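Local structure of endo-beta-mannanase (Opitutaceae bacterium TAV5, 7BOB) at residues Val61-Phe66 against Phe109-Lys114; His248-Ser253 against Thr409-Ile414; Gly508-Thr513 against Ala560-Gln565. The protein probably hydrolyses beta-1,4-linked mannosides, releasing sugar from chain ends as an exo-acting glycoside hydrolase of family 5. All coordinates share one frame; numbering follows the deposited sequence.

Contact 1: residues Val61-Phe66 against Phe109-Lys114; sequences VRWPDF and FWPPWK
Trp63 lies at the centre of this contact, its indole met by three residues of the 109-114 loop from different directions. Its chi1 of -164°, with CG anti to the backbone N, puts the indole where Pro111 can cover one face. The rigid pyrrolidine ring presents its CG squarely to the pi system, 3.5 Å from the centroid of the five-membered ring of Trp63 and only 8° off the ring normal, a clean CH-pi contact. Trp110 comes to the edge, CZ3 lying 3.8 Å from Trp63 CE3. Trp113 turns its edge toward the Trp63 face in an offset T-shaped pair, the planes 86° apart and its CH2 3.6 Å from Trp63 CZ2. Both Trp63 NE1 and Trp113 NE1 are hydrogen-bonded to Glu67, the first to its side chain, the second to its carbonyl O.

The compact, puckered ring of Pro64 packs on loop backbone, CD 3.2 Å from Phe109 O. Arg62 NH1 lies 3.5 Å from Phe109 CD1, guanidinium and ring meeting obliquely; NE and NH2 grip the Asp65 carboxylate side-on, and NH1 makes a salt bridge to Glu32.

The two segments follow neighbouring strands 56-62 and 94-101 at their C-terminal ends in the (beta/alpha)8 barrel of family 5. Helix 124-141 packs against Trp63 and Trp113, with Tyr133 stacked on Trp63, and Phe100 of strand 94-101 meets Trp63 edge-to-face.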
loop_
_atom_site.group_PDB
_atom_site.type_symbol
_atom_site.label_atom_id
_atom_site.label_comp_id
_atom_site.label_asym_id
_atom_site.label_seq_id
_atom_site.Cartn_x
_atom_site.Cartn_y
_atom_site.Cartn_z
ATOM N N VAL A 61 -32.241 -0.075 16.294
ATOM C CA VAL A 61 -32.092 -0.072 17.743
ATOM C C VAL A 61 -30.652 0.338 18.023
ATOM O O VAL A 61 -29.736 -0.488 17.967
ATOM C CB VAL A 61 -32.453 -1.451 18.327
ATOM C CG1 VAL A 61 -32.378 -1.452 19.843
ATOM C CG2 VAL A 61 -33.864 -1.858 17.870
ATOM N N ARG A 62 -30.425 1.631 18.247
ATOM C CA ARG A 62 -29.060 2.128 18.400
ATOM C C ARG A 62 -28.516 1.688 19.759
ATOM O O ARG A 62 -28.985 2.151 20.811
ATOM C CB ARG A 62 -29.013 3.643 18.231
ATOM C CG ARG A 62 -27.621 4.141 17.891
ATOM C CD ARG A 62 -27.591 5.637 17.587
ATOM N NE ARG A 62 -27.990 6.441 18.739
ATOM C CZ ARG A 62 -27.723 7.736 18.863
ATOM N NH1 ARG A 62 -27.048 8.369 17.910
ATOM N NH2 ARG A 62 -28.107 8.396 19.940
ATOM N N TRP A 63 -27.531 0.782 19.721
ATOM C CA TRP A 63 -26.991 0.109 20.903
ATOM C C TRP A 63 -26.583 1.046 22.036
ATOM O O TRP A 63 -26.966 0.775 23.183
ATOM C CB TRP A 63 -25.802 -0.767 20.486
ATOM C CG TRP A 63 -25.396 -1.795 21.491
ATOM C CD1 TRP A 63 -25.952 -2.017 22.717
ATOM C CD2 TRP A 63 -24.341 -2.760 21.347
ATOM N NE1 TRP A 63 -25.306 -3.054 23.349
ATOM C CE2 TRP A 63 -24.312 -3.525 22.529
ATOM C CE3 TRP A 63 -23.414 -3.041 20.337
ATOM C CZ2 TRP A 63 -23.405 -4.565 22.725
ATOM C CZ3 TRP A 63 -22.509 -4.069 20.537
ATOM C CH2 TRP A 63 -22.516 -4.819 21.728
ATOM N N PRO A 64 -25.804 2.118 21.816
ATOM C CA PRO A 64 -25.483 3.010 22.948
ATOM C C PRO A 64 -26.717 3.523 23.659
ATOM O O PRO A 64 -26.703 3.654 24.892
ATOM C CB PRO A 64 -24.708 4.157 22.293
ATOM C CG PRO A 64 -25.033 4.048 20.793
ATOM C CD PRO A 64 -25.168 2.580 20.566
ATOM N N ASP A 65 -27.791 3.812 22.915
ATOM C CA ASP A 65 -29.001 4.314 23.554
ATOM C C ASP A 65 -29.554 3.295 24.535
ATOM O O ASP A 65 -30.043 3.657 25.613
ATOM C CB ASP A 65 -30.060 4.647 22.495
ATOM C CG ASP A 65 -29.685 5.837 21.623
ATOM O OD1 ASP A 65 -29.158 6.844 22.133
ATOM O OD2 ASP A 65 -29.957 5.774 20.410
ATOM N N PHE A 66 -29.471 2.013 24.186
ATOM C CA PHE A 66 -30.185 0.976 24.923
ATOM C C PHE A 66 -29.333 0.309 26.001
ATOM O O PHE A 66 -29.894 -0.275 26.936
ATOM C CB PHE A 66 -30.718 -0.095 23.957
ATOM C CG PHE A 66 -31.972 0.310 23.211
ATOM C CD1 PHE A 66 -31.901 1.150 22.100
ATOM C CD2 PHE A 66 -33.235 -0.152 23.623
ATOM C CE1 PHE A 66 -33.060 1.529 21.400
ATOM C CE2 PHE A 66 -34.398 0.224 22.930
ATOM C CZ PHE A 66 -34.315 1.068 21.823
ATOM N N PHE A 109 -21.763 4.323 16.027
ATOM C CA PHE A 109 -22.424 4.627 17.297
ATOM C C PHE A 109 -22.357 3.369 18.146
ATOM O O PHE A 109 -23.202 2.479 18.012
ATOM C CB PHE A 109 -23.870 5.075 17.063
ATOM C CG PHE A 109 -23.972 6.314 16.224
ATOM C CD1 PHE A 109 -23.857 7.568 16.806
ATOM C CD2 PHE A 109 -24.111 6.230 14.848
ATOM C CE1 PHE A 109 -23.927 8.713 16.034
ATOM C CE2 PHE A 109 -24.174 7.373 14.068
ATOM C CZ PHE A 109 -24.085 8.619 14.665
ATOM N N TRP A 110 -21.358 3.290 18.998
ATOM C CA TRP A 110 -21.154 2.158 19.873
ATOM C C TRP A 110 -21.371 2.575 21.327
ATOM O O TRP A 110 -21.346 3.768 21.659
ATOM C CB TRP A 110 -19.735 1.585 19.709
ATOM C CG TRP A 110 -19.439 0.876 18.408
ATOM C CD1 TRP A 110 -18.309 1.023 17.644
ATOM C CD2 TRP A 110 -20.258 -0.101 17.726
ATOM N NE1 TRP A 110 -18.374 0.205 16.539
ATOM C CE2 TRP A 110 -19.560 -0.491 16.563
ATOM C CE3 TRP A 110 -21.501 -0.687 17.991
ATOM C CZ2 TRP A 110 -20.070 -1.439 15.660
ATOM C CZ3 TRP A 110 -22.008 -1.629 17.090
ATOM C CH2 TRP A 110 -21.289 -1.990 15.940
ATOM N N PRO A 111 -21.609 1.620 22.221
ATOM C CA PRO A 111 -21.723 1.974 23.639
ATOM C C PRO A 111 -20.426 2.560 24.142
ATOM O O PRO A 111 -19.331 2.205 23.661
ATOM C CB PRO A 111 -22.045 0.633 24.315
ATOM C CG PRO A 111 -22.769 -0.159 23.238
ATOM C CD PRO A 111 -22.042 0.236 21.940
ATOM N N PRO A 112 -20.489 3.501 25.089
ATOM C CA PRO A 112 -19.251 4.152 25.557
ATOM C C PRO A 112 -18.265 3.195 26.208
ATOM O O PRO A 112 -17.061 3.469 26.190
ATOM C CB PRO A 112 -19.754 5.211 26.547
ATOM C CG PRO A 112 -21.160 4.814 26.900
ATOM C CD PRO A 112 -21.697 4.080 25.702
ATOM N N TRP A 113 -18.732 2.063 26.740
ATOM C CA TRP A 113 -17.862 1.085 27.380
ATOM C C TRP A 113 -17.135 0.177 26.396
ATOM O O TRP A 113 -16.394 -0.717 26.830
ATOM C CB TRP A 113 -18.665 0.233 28.359
ATOM C CG TRP A 113 -20.009 -0.187 27.854
ATOM C CD1 TRP A 113 -21.209 0.451 28.062
ATOM C CD2 TRP A 113 -20.309 -1.356 27.078
ATOM N NE1 TRP A 113 -22.225 -0.257 27.482
ATOM C CE2 TRP A 113 -21.703 -1.369 26.865
ATOM C CE3 TRP A 113 -19.538 -2.400 26.561
ATOM C CZ2 TRP A 113 -22.338 -2.375 26.132
ATOM C CZ3 TRP A 113 -20.176 -3.404 25.846
ATOM C CH2 TRP A 113 -21.561 -3.380 25.635
ATOM N N LYS A 114 -17.325 0.359 25.096
ATOM C CA LYS A 114 -16.505 -0.320 24.105
ATOM C C LYS A 114 -15.433 0.662 23.646
ATOM O O LYS A 114 -15.753 1.748 23.142
ATOM C CB LYS A 114 -17.339 -0.815 22.922
ATOM C CG LYS A 114 -16.517 -1.251 21.696
ATOM C CD LYS A 114 -17.379 -1.265 20.420
ATOM C CE LYS A 114 -16.557 -1.561 19.149
ATOM N NZ LYS A 114 -15.393 -0.652 19.048
#

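Contact 2: residues His248-Ser253 against Thr409-Ile414; sequences HPVQGS and TSRRLI
Arg411 lays the aliphatic part of its side chain against Pro249 and Val250, and the contact can be followed outward along it. Its CB is 4.2 Å from Val250 CG2, a loose first touch. CG is wedged more firmly: it lies 3.2 Å from Pro249 O, with Pro249 CB and Val250 CG2 each at 3.7 Å. CD stays beside the same carbonyl, 3.4 Å from Pro249 O. There the chain of Arg411 bends (chi3 49°), and the guanidinium has Pro249 O near its plane at the edge; Arg411 NH1 is 4.1 Å from Pro249 O, a long approach. A long side chain suits this place because its methylenes can pack on apolar neighbours before the charged end departs; the guanidinium carbon also packs on Leu563.

One turn further along the helix, Ile414 supplies the purely apolar half. Its CG1 stands anti to the carbonyl carbon (chi1 -78°), which carries CD1 to Pro249 CG, 3.8 Å away. Proline and isoleucine cross at about a right angle, and Val250 CG2 reaches both Arg411 CG and Ile414 CG2. Ser410 OG touches Pro249 CG and is hydrogen-bonded back to Pro406 O, a serine bond to its own helix that lets a polar residue sit in a buried place.

No hydrogen bond joins the two segments. The arrangement is loop-on-helix packing between domains: the loop following strand 237-241 of the family 5 (beta/alpha)8 barrel rests on helix 406-422 of the C-terminal domain.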
loop_
_atom_site.group_PDB
_atom_site.type_symbol
_atom_site.label_atom_id
_atom_site.label_comp_id
_atom_site.label_asym_id
_atom_site.label_seq_id
_atom_site.Cartn_x
_atom_site.Cartn_y
_atom_site.Cartn_z
ATOM N N HIS A 248 -18.581 1.925 -6.251
ATOM C CA HIS A 248 -18.533 0.644 -6.943
ATOM C C HIS A 248 -17.177 0.483 -7.617
ATOM O O HIS A 248 -16.530 1.480 -7.954
ATOM C CB HIS A 248 -19.651 0.550 -7.991
ATOM C CG HIS A 248 -21.005 0.812 -7.417
ATOM N ND1 HIS A 248 -21.797 -0.192 -6.902
ATOM C CD2 HIS A 248 -21.675 1.968 -7.211
ATOM C CE1 HIS A 248 -22.912 0.330 -6.424
ATOM N NE2 HIS A 248 -22.864 1.638 -6.598
ATOM N N PRO A 249 -16.732 -0.757 -7.847
ATOM C CA PRO A 249 -15.402 -0.961 -8.432
ATOM C C PRO A 249 -15.328 -0.654 -9.925
ATOM O O PRO A 249 -14.216 -0.618 -10.466
ATOM C CB PRO A 249 -15.127 -2.441 -8.156
ATOM C CG PRO A 249 -16.482 -3.059 -8.194
ATOM C CD PRO A 249 -17.394 -2.039 -7.539
ATOM N N VAL A 250 -16.461 -0.478 -10.607
ATOM C CA VAL A 250 -16.514 0.035 -11.972
ATOM C C VAL A 250 -17.276 1.350 -11.931
ATOM O O VAL A 250 -18.388 1.405 -11.403
ATOM C CB VAL A 250 -17.198 -0.952 -12.935
ATOM C CG1 VAL A 250 -17.159 -0.402 -14.360
ATOM C CG2 VAL A 250 -16.542 -2.321 -12.851
ATOM N N GLN A 251 -16.697 2.391 -12.499
ATOM C CA GLN A 251 -17.228 3.746 -12.365
ATOM C C GLN A 251 -18.264 4.011 -13.460
ATOM O O GLN A 251 -17.912 4.265 -14.617
ATOM C CB GLN A 251 -16.077 4.743 -12.432
ATOM C CG GLN A 251 -16.346 6.056 -11.767
ATOM C CD GLN A 251 -15.781 6.099 -10.387
ATOM O OE1 GLN A 251 -15.341 5.068 -9.853
ATOM N NE2 GLN A 251 -15.799 7.283 -9.771
ATOM N N GLY A 252 -19.550 3.948 -13.107
ATOM C CA GLY A 252 -20.595 4.364 -14.019
ATOM C C GLY A 252 -20.742 5.875 -14.054
ATOM O O GLY A 252 -20.017 6.616 -13.397
ATOM N N SER A 253 -21.727 6.340 -14.819
ATOM C CA SER A 253 -21.920 7.770 -15.034
ATOM C C SER A 253 -23.200 8.325 -14.427
ATOM O O SER A 253 -23.480 9.516 -14.599
ATOM C CB SER A 253 -21.854 8.103 -16.527
ATOM O OG SER A 253 -20.679 7.540 -17.094
ATOM N N THR A 409 -12.538 -9.868 -9.232
ATOM C CA THR A 409 -13.538 -10.679 -9.908
ATOM C C THR A 409 -14.762 -9.845 -10.231
ATOM O O THR A 409 -15.275 -9.885 -11.360
ATOM C CB THR A 409 -13.913 -11.870 -9.038
ATOM O OG1 THR A 409 -12.735 -12.632 -8.759
ATOM C CG2 THR A 409 -14.994 -12.760 -9.716
ATOM N N SER A 410 -15.212 -9.042 -9.266
ATOM C CA SER A 410 -16.477 -8.339 -9.436
ATOM C C SER A 410 -16.375 -7.228 -10.470
ATOM O O SER A 410 -17.367 -6.925 -11.135
ATOM C CB SER A 410 -16.960 -7.783 -8.097
ATOM O OG SER A 410 -16.180 -6.679 -7.685
ATOM N N ARG A 411 -15.203 -6.603 -10.618
ATOM C CA ARG A 411 -15.020 -5.643 -11.706
ATOM C C ARG A 411 -15.271 -6.299 -13.055
ATOM O O ARG A 411 -15.904 -5.705 -13.937
ATOM C CB ARG A 411 -13.602 -5.064 -11.690
ATOM C CG ARG A 411 -13.506 -3.614 -11.258
ATOM C CD ARG A 411 -12.084 -3.282 -10.702
ATOM N NE ARG A 411 -11.018 -3.738 -11.589
ATOM C CZ ARG A 411 -10.597 -3.046 -12.648
ATOM N NH1 ARG A 411 -11.180 -1.869 -12.919
ATOM N NH2 ARG A 411 -9.612 -3.525 -13.432
ATOM N N ARG A 412 -14.766 -7.522 -13.235
ATOM C CA ARG A 412 -14.919 -8.213 -14.515
ATOM C C ARG A 412 -16.349 -8.687 -14.709
ATOM O O ARG A 412 -16.871 -8.673 -15.835
ATOM C CB ARG A 412 -13.970 -9.403 -14.594
ATOM C CG ARG A 412 -12.491 -9.045 -14.533
ATOM C CD ARG A 412 -11.651 -10.281 -14.189
ATOM N NE ARG A 412 -10.268 -10.154 -14.648
ATOM C CZ ARG A 412 -9.308 -9.594 -13.916
ATOM N NH1 ARG A 412 -9.599 -9.120 -12.695
ATOM N NH2 ARG A 412 -8.060 -9.504 -14.394
ATOM N N LEU A 413 -16.992 -9.116 -13.620
ATOM C CA LEU A 413 -18.352 -9.595 -13.733
ATOM C C LEU A 413 -19.295 -8.437 -14.029
ATOM O O LEU A 413 -20.198 -8.565 -14.864
ATOM C CB LEU A 413 -18.744 -10.331 -12.452
ATOM C CG LEU A 413 -18.093 -11.697 -12.201
ATOM C CD1 LEU A 413 -18.533 -12.251 -10.856
ATOM C CD2 LEU A 413 -18.438 -12.672 -13.300
ATOM N N ILE A 414 -19.063 -7.281 -13.396
ATOM C CA ILE A 414 -19.954 -6.137 -13.576
ATOM C C ILE A 414 -19.972 -5.706 -15.038
ATOM O O ILE A 414 -21.037 -5.486 -15.633
ATOM C CB ILE A 414 -19.536 -4.983 -12.653
ATOM C CG1 ILE A 414 -20.008 -5.264 -11.221
ATOM C CG2 ILE A 414 -20.073 -3.654 -13.179
ATOM C CD1 ILE A 414 -19.409 -4.333 -10.166
#

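Contact 3: residues Gly508-Thr513 against Ala560-Gln565; sequences GPYEFT and ASFLSQ
Strand 508-512 and helix 560-564 run almost perpendicular, their axes at 95° and 8.5 Å apart at closest approach, with Phe512 and Ser561 nearest by CA. Phe512 lies side by side with Phe562, pointing the same way. Its CG stands anti to the carbonyl carbon (chi1 -58°), a rotamer that sends Phe512 CE1 to Phe562 CE1, 3.8 Å away. The ring planes are 30° apart but slid, with little overlap. The small Ser561 lets the strand come close: its OG is 3.6 Å from Phe512 CB, near the plane of the ring, and is hydrogen-bonded to Asp557 O and Cys514 N. Replacing Phe512 by alanine is likely to open a gap beside Phe562 and cost Trp579 one of its two edge-to-face partners, the other being Tyr510.

Nearer the surface the chemistry turns polar. Ser564 OG gives a hydrogen bond of 2.7 Å to Ser561 O one turn back, and Thr513 OG1 lies 3.3 Å from Ser564 OG.

Strand 508-512 pairs with strand 501-505 in a two-stranded antiparallel sheet. Helix 569-583 lies against both segments, Trp576 stacking on Phe562, while helix 406-422 packs against helix 558-564 through Leu415.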
loop_
_atom_site.group_PDB
_atom_site.type_symbol
_atom_site.label_atom_id
_atom_site.label_comp_id
_atom_site.label_asym_id
_atom_site.label_seq_id
_atom_site.Cartn_x
_atom_site.Cartn_y
_atom_site.Cartn_z
ATOM N N GLY A 508 -14.965 -5.251 -36.691
ATOM C CA GLY A 508 -14.033 -4.183 -36.428
ATOM C C GLY A 508 -12.779 -4.616 -35.700
ATOM O O GLY A 508 -12.577 -5.791 -35.366
ATOM N N PRO A 509 -11.914 -3.640 -35.435
ATOM C CA PRO A 509 -10.614 -3.904 -34.814
ATOM C C PRO A 509 -10.666 -3.899 -33.287
ATOM O O PRO A 509 -11.512 -3.260 -32.659
ATOM C CB PRO A 509 -9.777 -2.724 -35.316
ATOM C CG PRO A 509 -10.789 -1.589 -35.320
ATOM C CD PRO A 509 -12.097 -2.212 -35.745
ATOM N N TYR A 510 -9.698 -4.598 -32.695
ATOM C CA TYR A 510 -9.603 -4.736 -31.249
ATOM C C TYR A 510 -8.145 -4.747 -30.833
ATOM O O TYR A 510 -7.284 -5.267 -31.550
ATOM C CB TYR A 510 -10.259 -6.020 -30.765
ATOM C CG TYR A 510 -11.747 -5.970 -30.835
ATOM C CD1 TYR A 510 -12.489 -5.438 -29.783
ATOM C CD2 TYR A 510 -12.423 -6.432 -31.967
ATOM C CE1 TYR A 510 -13.887 -5.388 -29.844
ATOM C CE2 TYR A 510 -13.814 -6.387 -32.038
ATOM C CZ TYR A 510 -14.537 -5.864 -30.975
ATOM O OH TYR A 510 -15.904 -5.804 -31.038
ATOM N N GLU A 511 -7.870 -4.177 -29.667
ATOM C CA GLU A 511 -6.534 -4.215 -29.089
ATOM C C GLU A 511 -6.650 -4.567 -27.617
ATOM O O GLU A 511 -7.340 -3.871 -26.868
ATOM C CB GLU A 511 -5.810 -2.882 -29.267
ATOM C CG GLU A 511 -4.452 -2.854 -28.622
ATOM C CD GLU A 511 -3.828 -1.486 -28.698
ATOM O OE1 GLU A 511 -3.634 -0.994 -29.830
ATOM O OE2 GLU A 511 -3.555 -0.896 -27.631
ATOM N N PHE A 512 -5.975 -5.641 -27.210
ATOM C CA PHE A 512 -5.942 -6.099 -25.826
ATOM C C PHE A 512 -4.566 -5.821 -25.234
ATOM O O PHE A 512 -3.571 -6.407 -25.674
ATOM C CB PHE A 512 -6.262 -7.589 -25.743
ATOM C CG PHE A 512 -7.592 -7.940 -26.314
ATOM C CD1 PHE A 512 -8.750 -7.652 -25.617
ATOM C CD2 PHE A 512 -7.694 -8.521 -27.561
ATOM C CE1 PHE A 512 -9.993 -7.963 -26.145
ATOM C CE2 PHE A 512 -8.951 -8.832 -28.096
ATOM C CZ PHE A 512 -10.088 -8.555 -27.387
ATOM N N THR A 513 -4.522 -4.960 -24.212
ATOM C CA THR A 513 -3.282 -4.629 -23.522
ATOM C C THR A 513 -3.072 -5.405 -22.232
ATOM O O THR A 513 -1.973 -5.349 -21.687
ATOM C CB THR A 513 -3.235 -3.133 -23.198
ATOM O OG1 THR A 513 -4.263 -2.838 -22.234
ATOM C CG2 THR A 513 -3.442 -2.300 -24.461
ATOM N N ALA A 560 -10.359 -6.962 -18.399
ATOM C CA ALA A 560 -9.353 -6.037 -17.898
ATOM C C ALA A 560 -8.931 -5.065 -18.992
ATOM O O ALA A 560 -8.865 -3.849 -18.762
ATOM C CB ALA A 560 -8.141 -6.802 -17.349
ATOM N N SER A 561 -8.636 -5.586 -20.194
ATOM C CA SER A 561 -8.283 -4.717 -21.316
ATOM C C SER A 561 -9.347 -3.654 -21.553
ATOM O O SER A 561 -9.035 -2.465 -21.667
ATOM C CB SER A 561 -8.053 -5.533 -22.597
ATOM O OG SER A 561 -7.249 -6.683 -22.394
ATOM N N PHE A 562 -10.603 -4.071 -21.637
ATOM C CA PHE A 562 -11.675 -3.095 -21.786
ATOM C C PHE A 562 -11.684 -2.093 -20.628
ATOM O O PHE A 562 -11.806 -0.878 -20.844
ATOM C CB PHE A 562 -13.011 -3.817 -21.876
ATOM C CG PHE A 562 -13.200 -4.605 -23.149
ATOM C CD1 PHE A 562 -12.297 -4.490 -24.206
ATOM C CD2 PHE A 562 -14.304 -5.431 -23.302
ATOM C CE1 PHE A 562 -12.487 -5.198 -25.347
ATOM C CE2 PHE A 562 -14.496 -6.144 -24.447
ATOM C CZ PHE A 562 -13.579 -6.030 -25.485
ATOM N N LEU A 563 -11.535 -2.585 -19.390
ATOM C CA LEU A 563 -11.541 -1.686 -18.239
ATOM C C LEU A 563 -10.351 -0.732 -18.261
ATOM O O LEU A 563 -10.498 0.425 -17.852
ATOM C CB LEU A 563 -11.579 -2.482 -16.931
ATOM C CG LEU A 563 -12.936 -3.112 -16.566
ATOM C CD1 LEU A 563 -12.778 -4.172 -15.505
ATOM C CD2 LEU A 563 -13.957 -2.080 -16.139
ATOM N N SER A 564 -9.180 -1.170 -18.769
ATOM C CA SER A 564 -8.034 -0.262 -18.872
ATOM C C SER A 564 -8.266 0.870 -19.860
ATOM O O SER A 564 -7.555 1.878 -19.799
ATOM C CB SER A 564 -6.753 -1.028 -19.253
ATOM O OG SER A 564 -6.791 -1.462 -20.611
ATOM N N GLN A 565 -9.226 0.737 -20.775
ATOM C CA GLN A 565 -9.552 1.790 -21.732
ATOM C C GLN A 565 -10.832 2.527 -21.362
ATOM O O GLN A 565 -11.493 3.114 -22.232
ATOM C CB GLN A 565 -9.614 1.222 -23.156
ATOM C CG GLN A 565 -8.357 0.377 -23.539
ATOM C CD GLN A 565 -7.034 1.162 -23.422
ATOM O OE1 GLN A 565 -6.125 0.787 -22.665
ATOM N NE2 GLN A 565 -6.941 2.263 -24.158
#

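Contact 2 is the most buried and lies nearest the centre of the chain; contacts 1 and 3 are partly buried, on opposite sides of that centre and about 50 Å apart between centres. Contact 1 belongs wholly to the barrel and is rich in tryptophan and proline, with the Arg62-Asp65 salt bridge inside one of its segments. Contact 3 belongs wholly to the C-terminal domain and mixes phenylalanines with serine and threonine hydroxyls. Contact 2 joins the two domains by aliphatic packing. It also touches contact 3: Leu563 packs on both Val250 and Arg411, which places helix 558-564 next to the interdomain seam, whereas contact 1 is remote from both.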